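Local coordinates for protein 4-phosphoerythronate dehydrogenase (Lactobacillus jensenii, PDB 4PRK) that probably reduces pyruvate to D-lactate with NADH, as a D-2-hydroxyacid dehydrogenase with a Rossmann-fold coenzyme domain, at residues A[115-124]-A[138-147]. Residues are numbered along the deposited sequence; the frame is centred on the assembly and turned at random.
Sequences MYLNRKIGEF and SLISNEIYNK
Leu-139 lays CD1 over one face of the Phe-124 ring, a CH-pi contact 4.0 Å from the ring centroid and 21° off its normal. The carbonyl oxygen of Arg-119 lies at the edge of that ring, in its plane. The contact joins the turn between helices 103-118 and 121-129, closed by a Schellman motif at Lys-120, to the loop that leads into strand 148-152, the first strand in sequence of the parallel seven-stranded Rossmann-type sheet. Asn-118 ND2 donates to Asn-142 O at 3.0 Å, and the acceptor is nearly in the amide plane. With CG anti to the backbone N (chi1 176°), this amide reaches across to segment 138-147.

Lys-120, with positive phi, carries the Schellman motif after helix 103-118 and is the N-cap residue of helix 121-129. Its extended side chain passes Leu-139, and NZ bonds two backbone carbonyls. Ile-140 O, 3.0 Å from NZ, receives it in the carbonyl plane; Ser-138 O receives it from above.

Arg-119 bends back toward the loop, but its guanidinium mainly serves the subunit interface. NH1 bonds Ala-105 O and NH2 bonds Ala-297 O, both of a second subunit. A water also links NH1 to Asn-142 O. Farther along, Met-115 CE packs on Ile-144 CD1 at 3.6 Å. Ser-141 OG donates to Asn-118 O at 2.6 Å, from 44° out of the carbonyl plane.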
# COMPACT_ATOMS: atom_id res chain seq x y z
N MET A 115 9.78 -0.93 -14.89
CA MET A 115 9.91 -2.27 -14.38
C MET A 115 10.41 -3.19 -15.48
O MET A 115 11.31 -3.97 -15.26
CB MET A 115 8.61 -2.83 -13.81
CG MET A 115 7.81 -1.82 -13.07
SD MET A 115 6.92 -2.57 -11.74
CE MET A 115 8.53 -2.74 -10.86
N TYR A 116 9.80 -3.11 -16.65
CA TYR A 116 10.31 -3.88 -17.80
C TYR A 116 11.81 -3.70 -18.03
O TYR A 116 12.58 -4.67 -18.14
CB TYR A 116 9.52 -3.57 -19.05
CG TYR A 116 9.96 -4.28 -20.29
CD1 TYR A 116 10.99 -3.79 -21.01
CD2 TYR A 116 9.26 -5.37 -20.80
CE1 TYR A 116 11.42 -4.38 -22.16
CE2 TYR A 116 9.64 -5.98 -21.99
CZ TYR A 116 10.74 -5.47 -22.64
OH TYR A 116 11.20 -5.94 -23.78
N LEU A 117 12.24 -2.45 -18.12
CA LEU A 117 13.65 -2.17 -18.32
C LEU A 117 14.50 -2.63 -17.18
O LEU A 117 15.57 -3.09 -17.42
CB LEU A 117 13.91 -0.70 -18.60
CG LEU A 117 13.22 -0.24 -19.87
CD1 LEU A 117 13.27 1.25 -20.03
CD2 LEU A 117 13.84 -0.98 -21.07
N ASN A 118 14.00 -2.51 -15.94
CA ASN A 118 14.69 -3.02 -14.74
C ASN A 118 14.87 -4.49 -14.79
O ASN A 118 15.89 -4.98 -14.39
CB ASN A 118 13.96 -2.66 -13.44
CG ASN A 118 14.60 -3.25 -12.20
OD1 ASN A 118 15.72 -2.88 -11.83
ND2 ASN A 118 13.86 -4.10 -11.49
N ARG A 119 13.88 -5.20 -15.31
CA ARG A 119 13.99 -6.63 -15.47
C ARG A 119 14.77 -7.04 -16.75
O ARG A 119 15.00 -8.27 -17.00
CB ARG A 119 12.57 -7.25 -15.46
CG ARG A 119 11.80 -7.04 -14.15
CD ARG A 119 12.58 -7.48 -12.89
NE ARG A 119 12.99 -8.89 -12.99
CZ ARG A 119 12.72 -9.88 -12.11
NH1 ARG A 119 12.04 -9.69 -10.99
NH2 ARG A 119 13.19 -11.10 -12.35
N LYS A 120 15.13 -6.05 -17.57
CA LYS A 120 15.93 -6.24 -18.80
C LYS A 120 15.35 -7.26 -19.74
O LYS A 120 16.09 -8.02 -20.41
CB LYS A 120 17.38 -6.62 -18.45
CG LYS A 120 17.98 -5.70 -17.40
CD LYS A 120 19.34 -6.21 -16.90
CE LYS A 120 20.10 -5.08 -16.26
NZ LYS A 120 21.31 -5.57 -15.58
N ILE A 121 14.02 -7.26 -19.82
CA ILE A 121 13.33 -8.24 -20.61
C ILE A 121 13.75 -8.12 -22.08
O ILE A 121 13.87 -9.14 -22.76
CB ILE A 121 11.82 -8.12 -20.45
CG1 ILE A 121 11.42 -8.51 -19.01
CG2 ILE A 121 11.09 -8.97 -21.47
CD1 ILE A 121 10.00 -8.09 -18.59
N GLY A 122 13.96 -6.90 -22.56
CA GLY A 122 14.30 -6.68 -23.95
C GLY A 122 15.72 -7.08 -24.24
O GLY A 122 16.02 -7.53 -25.33
N GLU A 123 16.60 -6.92 -23.26
CA GLU A 123 17.95 -7.42 -23.40
C GLU A 123 17.96 -8.97 -23.42
O GLU A 123 18.69 -9.57 -24.22
CB GLU A 123 18.86 -6.84 -22.32
CG GLU A 123 18.98 -5.32 -22.35
CD GLU A 123 19.72 -4.75 -21.14
OE1 GLU A 123 19.16 -4.03 -20.30
OE2 GLU A 123 20.89 -5.06 -20.98
N PHE A 124 17.15 -9.63 -22.57
CA PHE A 124 17.03 -11.08 -22.67
C PHE A 124 16.51 -11.43 -24.06
O PHE A 124 16.96 -12.41 -24.64
CB PHE A 124 16.05 -11.69 -21.68
CG PHE A 124 16.58 -11.85 -20.31
CD1 PHE A 124 17.42 -12.92 -20.00
CD2 PHE A 124 16.18 -10.97 -19.29
CE1 PHE A 124 17.88 -13.09 -18.73
CE2 PHE A 124 16.63 -11.15 -18.01
CZ PHE A 124 17.47 -12.22 -17.72
N SER A 138 25.45 -9.80 -16.43
CA SER A 138 25.20 -8.55 -17.04
C SER A 138 23.67 -8.29 -17.17
O SER A 138 23.27 -7.16 -17.33
CB SER A 138 25.80 -8.54 -18.43
OG SER A 138 25.10 -9.47 -19.24
N LEU A 139 22.86 -9.35 -17.14
CA LEU A 139 21.41 -9.28 -17.14
C LEU A 139 20.75 -9.58 -15.76
O LEU A 139 19.55 -9.84 -15.70
CB LEU A 139 20.89 -10.30 -18.15
CG LEU A 139 21.36 -10.05 -19.60
CD1 LEU A 139 20.58 -10.91 -20.58
CD2 LEU A 139 21.22 -8.57 -19.94
N ILE A 140 21.52 -9.60 -14.68
CA ILE A 140 20.91 -9.77 -13.36
C ILE A 140 20.05 -8.55 -13.03
O ILE A 140 20.31 -7.45 -13.48
CB ILE A 140 21.97 -10.00 -12.28
CG1 ILE A 140 21.34 -10.64 -11.04
CG2 ILE A 140 22.73 -8.74 -11.93
CD1 ILE A 140 22.40 -11.11 -10.06
N SER A 141 18.99 -8.77 -12.28
CA SER A 141 18.05 -7.71 -11.98
C SER A 141 17.98 -7.48 -10.49
O SER A 141 18.85 -7.90 -9.77
CB SER A 141 16.68 -8.01 -12.57
OG SER A 141 15.86 -6.87 -12.56
N ASN A 142 16.98 -6.75 -10.04
CA ASN A 142 16.83 -6.48 -8.62
C ASN A 142 15.36 -6.17 -8.23
O ASN A 142 14.55 -5.80 -9.09
CB ASN A 142 17.77 -5.38 -8.15
CG ASN A 142 18.08 -5.47 -6.64
OD1 ASN A 142 17.67 -6.42 -5.95
ND2 ASN A 142 18.80 -4.49 -6.12
N GLU A 143 15.02 -6.37 -6.96
CA GLU A 143 13.66 -6.20 -6.53
C GLU A 143 13.47 -4.71 -6.40
O GLU A 143 14.39 -3.98 -6.05
CB GLU A 143 13.32 -6.92 -5.22
CG GLU A 143 13.20 -8.43 -5.34
CD GLU A 143 14.54 -9.15 -5.23
OE1 GLU A 143 15.56 -8.47 -4.96
OE2 GLU A 143 14.57 -10.40 -5.34
N ILE A 144 12.26 -4.28 -6.65
CA ILE A 144 11.97 -2.89 -6.70
C ILE A 144 12.10 -2.26 -5.32
O ILE A 144 12.54 -1.10 -5.21
CB ILE A 144 10.60 -2.66 -7.39
CG1 ILE A 144 10.47 -1.24 -7.86
CG2 ILE A 144 9.46 -3.02 -6.47
CD1 ILE A 144 11.21 -1.02 -9.16
N TYR A 145 11.82 -3.01 -4.24
CA TYR A 145 12.06 -2.48 -2.88
C TYR A 145 13.55 -2.32 -2.57
O TYR A 145 13.92 -1.88 -1.48
CB TYR A 145 11.39 -3.35 -1.73
CG TYR A 145 11.83 -4.79 -1.69
CD1 TYR A 145 12.98 -5.20 -1.05
CD2 TYR A 145 11.08 -5.74 -2.33
CE1 TYR A 145 13.34 -6.54 -1.05
CE2 TYR A 145 11.44 -7.03 -2.35
CZ TYR A 145 12.57 -7.43 -1.72
OH TYR A 145 12.84 -8.76 -1.79
N ASN A 146 14.46 -2.65 -3.49
CA ASN A 146 15.87 -2.29 -3.21
C ASN A 146 16.32 -1.05 -3.95
O ASN A 146 17.45 -0.66 -3.83
CB ASN A 146 16.78 -3.45 -3.51
CG ASN A 146 16.56 -4.61 -2.58
OD1 ASN A 146 16.41 -5.76 -2.98
ND2 ASN A 146 16.51 -4.30 -1.32
N LYS A 147 15.43 -0.43 -4.70
CA LYS A 147 15.80 0.66 -5.59
C LYS A 147 15.37 1.97 -5.00
O LYS A 147 14.41 2.02 -4.20
CB LYS A 147 15.10 0.42 -6.93
CG LYS A 147 15.63 -0.78 -7.69
CD LYS A 147 16.28 -0.33 -8.98
CE LYS A 147 16.93 -1.43 -9.79
NZ LYS A 147 18.39 -1.40 -9.53
O HOH W 1 11.95 -6.71 -9.90